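PDB 2OX4: putative mandelate racemase from Zymomonas mobilis, which binds magnesium and, as a member of the mandelate racemase branch of the enolase superfamily, probably acts as a lyase of the dehydratase type. Local coordinates for residues N111-V114 against Y115-L118; G296-E299 against F300-A304; A326-L329 against H330-A334. All blocks are in the same frame, centred on the assembly; numbering follows the deposited sequence.

Contact 1: residues N111-V114 against Y115-L118; sequences NLPV and YKLL
The ring of Pro113 is the central bump of this turn, and the side chains of Tyr115 and Lys116 make the hollow that receives it. Pro113 CG lies 3.4 Å from Tyr115 CE2 and 3.8 Å from Lys116 CG, filling the angle between phenol and lysine. Tyr115 reaches the proline because its CG sits between its own backbone N and carbonyl carbon (chi1 76°), which folds the phenol back against the preceding residues. Lys116 CG rests 3.6 Å above the plane of one face of the Tyr115 ring, toward the rim. At its far end Tyr115 OH is hydrogen-bonded to Glu371, which holds the hydroxyl in place, while Pro113 and Lys116 confine the ring.

Smaller fits flank this one. Leu112 CD1 meets Leu117 CD2 at 3.9 Å, the two side chains meeting at a slant, while Leu112 also packs on Leu110 of the second subunit. Val114 turns its CG1 branch to Leu118 CD1, 3.6 Å away, and both residues touch Phe297 of helix 296-309.

Two bent backbone hydrogen bonds tie the turn: Lys116 N to Pro113 O at 3.0 Å and Leu117 N to Val114 O at 2.7 Å. Both bonds span three residues. The arrangement is that of two overlapping i to i+3 turns, here in the connection that leads from helix 89-110 of the N-terminal capping domain toward the first barrel strand, 126-131, of an enolase-superfamily protein.

Contact 2: residues G296-E299 against F300-A304; sequences GFTE and FKKIA
With CG anti to the backbone N (chi1 -165°) and a bend at chi2 (77°), Glu299 swings its carboxylate across the aliphatic chain of Lys302. That lysine runs straight beyond CG, alongside Thr298, so that its CE lies 3.8 Å from Thr298 CG2 and its CD 3.6 Å from Glu299 OE1. The two charges stay apart, Glu299 OE1 and Lys302 NZ being 4.4 Å from each other. A water closes the gap, donating to Glu299 OE1 at 2.6 Å and accepting from Lys302 NZ at 2.8 Å. Each charge has a firmer partner outside: Glu299 OE2 forms a salt bridge with Arg272, and Lys302 NZ one with Glu71.

These residues belong to the early part of helix 296-309, which follows barrel strand 286-287 in the TIM-barrel-like domain. Its i to i+4 bonds include Phe300 N to Gly296 O at 2.9 Å and Ile303 N to Glu299 O; between them, Lys302 N makes a weak bond to Thr298 O at 3.5 Å. The side chains of Ile303 and Glu299 cross at about a right angle, Ile303 CD1 meeting Glu299 CG at 3.9 Å. On another side of the helix, Lys301 NZ forms a salt bridge with Glu71 of the second subunit.

Contact 3: residues A326-L329 against H330-A334; sequences AASL and HAEIA
His330 swings its imidazole back along the helix toward Ala326, and this is one of the tight places of the contact. The ring's CD2 comes edge-on to Ala326 O at 3.1 Å, near the ring plane, a carbon-to-oxygen approach that leaves both ring nitrogens for other partners. The chi1 of -68° places CG beside the backbone N, directing the ring down the preceding turn. There ND1 is hydrogen-bonded to Tyr115 N and NE2 to Ile375 O, so two bonds fix the rotation of the buried ring.

Glu332 packs closely on the carbonyl of Ser328: its CG lies 3.3 Å from Ser328 O. Extended beyond CG, the chain carries the carboxylate past that oxygen to His341 ND1 and Ala316 N, which satisfy its buried oxygens and may favour the charged form.

Helix 322-333 leads into strand 341-344 of the TIM-barrel-like domain, and this contact spans its last turns. Ala331 N meets Ala327 O at 3.3 Å, and the following two bonds, Glu332 N to Ser328 O and Ile333 N to Leu329 O, are both 3.0 Å.

Against this, the touch between side chains is loose: Ser328 OG and Glu332 OE1 are 4.4 Å apart, and the serine instead bonds back to Glu325 O. Leu329 CD2 likewise comes no nearer than 4.4 Å to Glu332 OE1. This looser side does not face solvent, for Ser328 and Leu329 pack on His341. On another face of the helix, Ala327 and Ala331 lie against Phe297 and Leu291.

Contacts 1, 2 and 3 come in that order along the chain. Contact 1 lies in the connection after helix 89-110, toward the first barrel strand; contacts 2 and 3 lie on helices 296-309 and 322-333 of the barrel-like domain. The centres of contacts 1 and 2 are about 15 Å apart. Contact 3 is nearer to both, its centre about 10 Å from that of contact 1 and about 11 Å from that of contact 2. Phe297 of contact 2 touches both of the others, meeting Val114 and Leu118 in contact 1 and Ala327 in contact 3, which joins the turn to both helices. Contacts 1 and 2 also reach the second subunit, so this junction between domains continues into the assembly, at a distance from the magnesium site.

Contact 1: residues N111-V114 against Y115-L118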
ATOM      1  N   ASN C 111      43.309 -19.894 -19.832  1.00 13.11           N
ATOM      2  CA  ASN C 111      44.492 -19.067 -19.587  1.00 14.57           C
ATOM      3  C   ASN C 111      44.119 -17.587 -19.421  1.00 19.16           C
ATOM      4  O   ASN C 111      44.687 -16.690 -20.069  1.00 15.69           O
ATOM      5  CB  ASN C 111      45.525 -19.261 -20.714  1.00 15.69           C
ATOM      6  CG  ASN C 111      46.908 -18.817 -20.315  1.00 25.05           C
ATOM      7  OD1 ASN C 111      47.332 -19.020 -19.180  1.00 26.05           O
ATOM      8  ND2 ASN C 111      47.617 -18.193 -21.243  1.00 28.70           N
ATOM      9  N   LEU C 112      43.122 -17.340 -18.575  1.00 13.16           N
ATOM     10  CA  LEU C 112      42.598 -15.993 -18.373  1.00 14.52           C
ATOM     11  C   LEU C 112      42.310 -15.789 -16.899  1.00 11.64           C
ATOM     12  O   LEU C 112      41.851 -16.719 -16.231  1.00 12.15           O
ATOM     13  CB  LEU C 112      41.289 -15.788 -19.145  1.00 18.25           C
ATOM     14  CG  LEU C 112      41.326 -15.437 -20.635  1.00 24.54           C
ATOM     15  CD1 LEU C 112      39.897 -15.267 -21.148  1.00 25.38           C
ATOM     16  CD2 LEU C 112      42.158 -14.190 -20.882  1.00 26.82           C
ATOM     17  N   PRO C 113      42.541 -14.570 -16.392  1.00 11.72           N
ATOM     18  CA  PRO C 113      42.072 -14.228 -15.044  1.00  9.44           C
ATOM     19  C   PRO C 113      40.547 -14.193 -15.028  1.00 14.21           C
ATOM     20  O   PRO C 113      39.930 -13.851 -16.036  1.00 12.42           O
ATOM     21  CB  PRO C 113      42.642 -12.814 -14.810  1.00 12.39           C
ATOM     22  CG  PRO C 113      42.921 -12.257 -16.175  1.00 18.77           C
ATOM     23  CD  PRO C 113      43.219 -13.446 -17.067  1.00 12.73           C
ATOM     24  N   VAL C 114      39.953 -14.562 -13.896  1.00 10.98           N
ATOM     25  CA  VAL C 114      38.498 -14.715 -13.799  1.00 11.65           C
ATOM     26  C   VAL C 114      37.720 -13.460 -14.210  1.00 10.86           C
ATOM     27  O   VAL C 114      36.666 -13.571 -14.847  1.00 11.50           O
ATOM     28  CB  VAL C 114      38.072 -15.250 -12.400  1.00 10.32           C
ATOM     29  CG1 VAL C 114      36.580 -15.021 -12.126  1.00 14.43           C
ATOM     30  CG2 VAL C 114      38.384 -16.728 -12.306  1.00 12.67           C
ATOM     31  N   TYR C 115      38.231 -12.271 -13.878  1.00 12.18           N
ATOM     32  CA  TYR C 115      37.495 -11.035 -14.205  1.00 12.48           C
ATOM     33  C   TYR C 115      37.217 -10.905 -15.716  1.00 13.67           C
ATOM     34  O   TYR C 115      36.214 -10.305 -16.107  1.00 15.98           O
ATOM     35  CB  TYR C 115      38.184  -9.776 -13.649  1.00 11.99           C
ATOM     36  CG  TYR C 115      39.411  -9.359 -14.440  1.00 13.44           C
ATOM     37  CD1 TYR C 115      39.294  -8.579 -15.592  1.00 15.63           C
ATOM     38  CD2 TYR C 115      40.682  -9.753 -14.036  1.00 13.53           C
ATOM     39  CE1 TYR C 115      40.411  -8.213 -16.328  1.00 13.49           C
ATOM     40  CE2 TYR C 115      41.806  -9.382 -14.756  1.00 12.98           C
ATOM     41  CZ  TYR C 115      41.665  -8.618 -15.898  1.00 17.04           C
ATOM     42  OH  TYR C 115      42.786  -8.264 -16.606  1.00 14.55           O
ATOM     43  N   LYS C 116      38.091 -11.478 -16.550  1.00 10.32           N
ATOM     44  CA  LYS C 116      37.886 -11.461 -18.001  0.50 11.20           C
ATOM     45  C   LYS C 116      36.691 -12.335 -18.399  1.00 13.60           C
ATOM     46  O   LYS C 116      36.115 -12.139 -19.443  1.00 15.74           O
ATOM     47  CB  LYS C 116      39.142 -11.910 -18.758  0.50 11.78           C
ATOM     48  CG  LYS C 116      40.360 -10.990 -18.612  0.50 15.92           C
ATOM     49  CD  LYS C 116      40.473  -9.983 -19.752  0.50 26.31           C
ATOM     50  CE  LYS C 116      41.787  -9.183 -19.679  0.50 11.22           C
ATOM     51  NZ  LYS C 116      42.887  -9.806 -20.479  0.50 14.92           N
ATOM     52  N   LEU C 117      36.335 -13.304 -17.551  1.00 12.75           N
ATOM     53  CA  LEU C 117      35.150 -14.138 -17.787  1.00 12.20           C
ATOM     54  C   LEU C 117      33.865 -13.580 -17.160  1.00 11.34           C
ATOM     55  O   LEU C 117      32.779 -14.083 -17.431  1.00 13.98           O
ATOM     56  CB  LEU C 117      35.391 -15.579 -17.322  1.00  9.49           C
ATOM     57  CG  LEU C 117      36.644 -16.250 -17.901  1.00 10.77           C
ATOM     58  CD1 LEU C 117      36.857 -17.639 -17.305  1.00 12.82           C
ATOM     59  CD2 LEU C 117      36.547 -16.292 -19.414  1.00 18.89           C
ATOM     60  N   LEU C 118      34.000 -12.546 -16.340  1.00 12.18           N
ATOM     61  CA  LEU C 118      32.855 -11.930 -15.644  1.00 12.02           C
ATOM     62  C   LEU C 118      32.425 -10.601 -16.276  1.00 13.56           C
ATOM     63  O   LEU C 118      31.512  -9.927 -15.786  1.00 13.52           O
ATOM     64  CB  LEU C 118      33.206 -11.704 -14.174  1.00 15.61           C
ATOM     65  CG  LEU C 118      33.575 -12.917 -13.316  1.00 11.77           C
ATOM     66  CD1 LEU C 118      34.066 -12.429 -11.940  1.00 13.92           C
ATOM     67  CD2 LEU C 118      32.370 -13.852 -13.163  1.00 17.36           C
TER

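Contact 2: residues G296-E299 against F300-A304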
ATOM      1  N   GLY C 296      28.536 -17.411  -4.549  1.00  8.57           N
ATOM      2  CA  GLY C 296      29.691 -17.508  -5.459  1.00  7.40           C
ATOM      3  C   GLY C 296      29.729 -16.362  -6.451  1.00  8.80           C
ATOM      4  O   GLY C 296      28.903 -15.435  -6.374  1.00  9.81           O
ATOM      5  N   PHE C 297      30.678 -16.412  -7.387  1.00  6.96           N
ATOM      6  CA  PHE C 297      30.734 -15.425  -8.485  1.00  8.59           C
ATOM      7  C   PHE C 297      29.401 -15.307  -9.236  1.00  8.44           C
ATOM      8  O   PHE C 297      28.974 -14.212  -9.588  1.00  9.51           O
ATOM      9  CB  PHE C 297      31.793 -15.815  -9.516  1.00 10.47           C
ATOM     10  CG  PHE C 297      33.215 -15.609  -9.057  1.00  9.06           C
ATOM     11  CD1 PHE C 297      34.073 -16.700  -8.924  1.00  7.68           C
ATOM     12  CD2 PHE C 297      33.710 -14.331  -8.828  1.00  9.66           C
ATOM     13  CE1 PHE C 297      35.396 -16.529  -8.542  1.00  9.40           C
ATOM     14  CE2 PHE C 297      35.038 -14.149  -8.432  1.00 11.80           C
ATOM     15  CZ  PHE C 297      35.875 -15.250  -8.292  1.00 12.40           C
ATOM     16  N   THR C 298      28.776 -16.454  -9.491  1.00  7.57           N
ATOM     17  CA  THR C 298      27.554 -16.520 -10.304  1.00  7.84           C
ATOM     18  C   THR C 298      26.455 -15.660  -9.677  1.00  8.13           C
ATOM     19  O   THR C 298      25.816 -14.825 -10.348  1.00  8.24           O
ATOM     20  CB  THR C 298      27.102 -17.990 -10.463  1.00  8.32           C
ATOM     21  OG1 THR C 298      28.104 -18.706 -11.194  1.00 11.11           O
ATOM     22  CG2 THR C 298      25.766 -18.092 -11.220  1.00  8.56           C
ATOM     23  N   GLU C 299      26.265 -15.833  -8.377  1.00  6.92           N
ATOM     24  CA  GLU C 299      25.183 -15.140  -7.680  1.00  7.40           C
ATOM     25  C   GLU C 299      25.566 -13.724  -7.267  1.00  7.77           C
ATOM     26  O   GLU C 299      24.728 -12.822  -7.304  1.00  7.94           O
ATOM     27  CB  GLU C 299      24.709 -15.957  -6.473  1.00  9.96           C
ATOM     28  CG  GLU C 299      23.359 -15.498  -5.896  1.00  9.17           C
ATOM     29  CD  GLU C 299      22.160 -15.945  -6.714  1.00 10.34           C
ATOM     30  OE1 GLU C 299      22.328 -16.531  -7.802  1.00  9.76           O
ATOM     31  OE2 GLU C 299      21.019 -15.718  -6.250  1.00  9.12           O
ATOM     32  N   PHE C 300      26.820 -13.519  -6.867  1.00 10.23           N
ATOM     33  CA  PHE C 300      27.323 -12.160  -6.572  1.00  9.12           C
ATOM     34  C   PHE C 300      26.999 -11.221  -7.730  1.00 10.96           C
ATOM     35  O   PHE C 300      26.504 -10.112  -7.523  1.00 10.27           O
ATOM     36  CB  PHE C 300      28.836 -12.179  -6.384  1.00  8.56           C
ATOM     37  CG  PHE C 300      29.436 -10.842  -6.019  1.00 14.05           C
ATOM     38  CD1 PHE C 300      29.724 -10.543  -4.684  1.00 17.65           C
ATOM     39  CD2 PHE C 300      29.772  -9.904  -7.002  1.00 10.55           C
ATOM     40  CE1 PHE C 300      30.316  -9.329  -4.333  1.00 13.58           C
ATOM     41  CE2 PHE C 300      30.338  -8.666  -6.649  1.00 10.50           C
ATOM     42  CZ  PHE C 300      30.614  -8.388  -5.320  1.00 17.53           C
ATOM     43  N   LYS C 301      27.282 -11.672  -8.947  1.00 11.61           N
ATOM     44  CA  LYS C 301      27.030 -10.873 -10.140  1.00 12.67           C
ATOM     45  C   LYS C 301      25.549 -10.534 -10.273  1.00 13.95           C
ATOM     46  O   LYS C 301      25.186  -9.386 -10.528  1.00 11.66           O
ATOM     47  CB  LYS C 301      27.515 -11.608 -11.391  1.00 13.03           C
ATOM     48  CG  LYS C 301      27.766 -10.703 -12.585  1.00 25.99           C
ATOM     49  CD  LYS C 301      28.768 -11.321 -13.547  1.00 30.04           C
ATOM     50  CE  LYS C 301      28.355 -11.100 -14.993  1.00 35.95           C
ATOM     51  NZ  LYS C 301      28.242  -9.653 -15.323  1.00 35.03           N
ATOM     52  N   LYS C 302      24.698 -11.540 -10.101  1.00  9.68           N
ATOM     53  CA  LYS C 302      23.243 -11.337 -10.164  1.00  7.56           C
ATOM     54  C   LYS C 302      22.739 -10.355  -9.107  1.00  8.30           C
ATOM     55  O   LYS C 302      21.872  -9.516  -9.381  1.00  9.67           O
ATOM     56  CB  LYS C 302      22.504 -12.685 -10.067  1.00  8.85           C
ATOM     57  CG  LYS C 302      22.893 -13.669 -11.200  1.00  8.94           C
ATOM     58  CD  LYS C 302      22.179 -15.032 -11.112  1.00  9.40           C
ATOM     59  CE  LYS C 302      22.723 -15.982 -12.205  1.00 12.16           C
ATOM     60  NZ  LYS C 302      22.070 -17.326 -12.162  1.00 12.16           N
ATOM     61  N   ILE C 303      23.294 -10.448  -7.906  1.00  6.41           N
ATOM     62  CA  ILE C 303      22.921  -9.523  -6.829  1.00  7.29           C
ATOM     63  C   ILE C 303      23.369  -8.107  -7.162  1.00 11.51           C
ATOM     64  O   ILE C 303      22.580  -7.171  -7.069  1.00  8.52           O
ATOM     65  CB  ILE C 303      23.499  -9.955  -5.456  1.00  7.31           C
ATOM     66  CG1 ILE C 303      22.870 -11.285  -5.020  1.00  6.54           C
ATOM     67  CG2 ILE C 303      23.253  -8.855  -4.405  1.00  7.45           C
ATOM     68  CD1 ILE C 303      23.718 -12.076  -3.998  1.00 10.32           C
ATOM     69  N   ALA C 304      24.633  -7.959  -7.561  1.00  9.90           N
ATOM     70  CA  ALA C 304      25.164  -6.643  -7.907  1.00 10.44           C
ATOM     71  C   ALA C 304      24.400  -6.005  -9.085  1.00 12.17           C
ATOM     72  O   ALA C 304      24.116  -4.806  -9.076  1.00  7.61           O
ATOM     73  CB  ALA C 304      26.653  -6.739  -8.206  1.00  7.93           C
TER
HETATM   74  O   HOH W   1      22.835 -18.304  -9.691  1.00 14.60           O

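Contact 3: residues A326-L329 against H330-A334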
ATOM      1  N   ALA C 326      41.468 -12.894  -3.017  1.00 10.42           N
ATOM      2  CA  ALA C 326      41.765 -12.882  -4.445  1.00 11.58           C
ATOM      3  C   ALA C 326      40.477 -12.958  -5.269  1.00 11.59           C
ATOM      4  O   ALA C 326      40.307 -12.205  -6.228  1.00 10.17           O
ATOM      5  CB  ALA C 326      42.701 -14.034  -4.821  1.00 11.39           C
ATOM      6  N   ALA C 327      39.578 -13.862  -4.886  1.00  9.15           N
ATOM      7  CA  ALA C 327      38.317 -14.031  -5.610  1.00  9.60           C
ATOM      8  C   ALA C 327      37.530 -12.722  -5.614  1.00 10.54           C
ATOM      9  O   ALA C 327      37.022 -12.308  -6.654  1.00 13.16           O
ATOM     10  CB  ALA C 327      37.492 -15.159  -5.004  1.00 13.74           C
ATOM     11  N   SER C 328      37.475 -12.052  -4.458  1.00  9.63           N
ATOM     12  CA  SER C 328      36.691 -10.816  -4.327  1.00 10.38           C
ATOM     13  C   SER C 328      37.151  -9.698  -5.268  1.00 12.75           C
ATOM     14  O   SER C 328      36.348  -8.902  -5.726  1.00 10.77           O
ATOM     15  CB  SER C 328      36.675 -10.327  -2.877  1.00 12.39           C
ATOM     16  OG  SER C 328      37.941  -9.805  -2.490  1.00 11.35           O
ATOM     17  N   LEU C 329      38.449  -9.642  -5.556  1.00 10.11           N
ATOM     18  CA  LEU C 329      38.982  -8.597  -6.422  1.00  9.79           C
ATOM     19  C   LEU C 329      38.478  -8.754  -7.854  1.00  6.89           C
ATOM     20  O   LEU C 329      38.208  -7.767  -8.541  1.00  9.18           O
ATOM     21  CB  LEU C 329      40.520  -8.626  -6.377  1.00  8.63           C
ATOM     22  CG  LEU C 329      41.105  -8.424  -4.973  1.00 10.69           C
ATOM     23  CD1 LEU C 329      42.607  -8.708  -4.977  1.00 17.28           C
ATOM     24  CD2 LEU C 329      40.815  -7.022  -4.454  1.00 16.24           C
ATOM     25  N   HIS C 330      38.363 -10.002  -8.304  1.00  7.14           N
ATOM     26  CA  HIS C 330      37.802 -10.289  -9.628  1.00 10.17           C
ATOM     27  C   HIS C 330      36.340  -9.868  -9.716  1.00 10.06           C
ATOM     28  O   HIS C 330      35.949  -9.191 -10.670  1.00  9.19           O
ATOM     29  CB  HIS C 330      37.947 -11.766  -9.967  1.00  7.77           C
ATOM     30  CG  HIS C 330      39.368 -12.191 -10.174  1.00 10.35           C
ATOM     31  ND1 HIS C 330      40.011 -12.071 -11.388  1.00  9.95           N
ATOM     32  CD2 HIS C 330      40.276 -12.714  -9.315  1.00 15.37           C
ATOM     33  CE1 HIS C 330      41.253 -12.518 -11.271  1.00  9.40           C
ATOM     34  NE2 HIS C 330      41.438 -12.916 -10.023  1.00 10.50           N
ATOM     35  N   ALA C 331      35.556 -10.255  -8.713  1.00 10.05           N
ATOM     36  CA  ALA C 331      34.116  -9.936  -8.675  1.00 11.65           C
ATOM     37  C   ALA C 331      33.908  -8.416  -8.701  1.00 10.26           C
ATOM     38  O   ALA C 331      33.104  -7.900  -9.470  1.00 10.29           O
ATOM     39  CB  ALA C 331      33.467 -10.554  -7.425  1.00 11.46           C
ATOM     40  N   GLU C 332      34.674  -7.704  -7.881  1.00  8.03           N
ATOM     41  CA  GLU C 332      34.519  -6.262  -7.736  1.00  8.26           C
ATOM     42  C   GLU C 332      34.988  -5.448  -8.929  1.00 12.78           C
ATOM     43  O   GLU C 332      34.359  -4.448  -9.283  1.00 10.72           O
ATOM     44  CB  GLU C 332      35.224  -5.776  -6.484  1.00  8.40           C
ATOM     45  CG  GLU C 332      34.522  -6.205  -5.198  1.00 11.19           C
ATOM     46  CD  GLU C 332      35.307  -5.811  -3.962  1.00 15.72           C
ATOM     47  OE1 GLU C 332      36.559  -5.882  -3.984  1.00 16.93           O
ATOM     48  OE2 GLU C 332      34.674  -5.422  -2.964  1.00 15.71           O
ATOM     49  N   ILE C 333      36.099  -5.850  -9.547  1.00 10.98           N
ATOM     50  CA  ILE C 333      36.598  -5.095 -10.702  1.00 11.93           C
ATOM     51  C   ILE C 333      35.657  -5.242 -11.903  1.00 11.06           C
ATOM     52  O   ILE C 333      35.611  -4.370 -12.770  1.00 11.83           O
ATOM     53  CB  ILE C 333      38.068  -5.469 -11.070  1.00 12.11           C
ATOM     54  CG1 ILE C 333      38.745  -4.299 -11.799  1.00 15.47           C
ATOM     55  CG2 ILE C 333      38.138  -6.750 -11.888  1.00  9.25           C
ATOM     56  CD1 ILE C 333      40.195  -4.114 -11.429  1.00 22.21           C
ATOM     57  N   ALA C 334      34.885  -6.332 -11.928  1.00  8.46           N
ATOM     58  CA  ALA C 334      33.997  -6.624 -13.063  1.00 10.89           C
ATOM     59  C   ALA C 334      32.605  -5.978 -12.989  1.00 10.63           C
ATOM     60  O   ALA C 334      31.794  -6.158 -13.911  1.00 15.17           O
ATOM     61  CB  ALA C 334      33.848  -8.126 -13.252  1.00  7.39           C
TER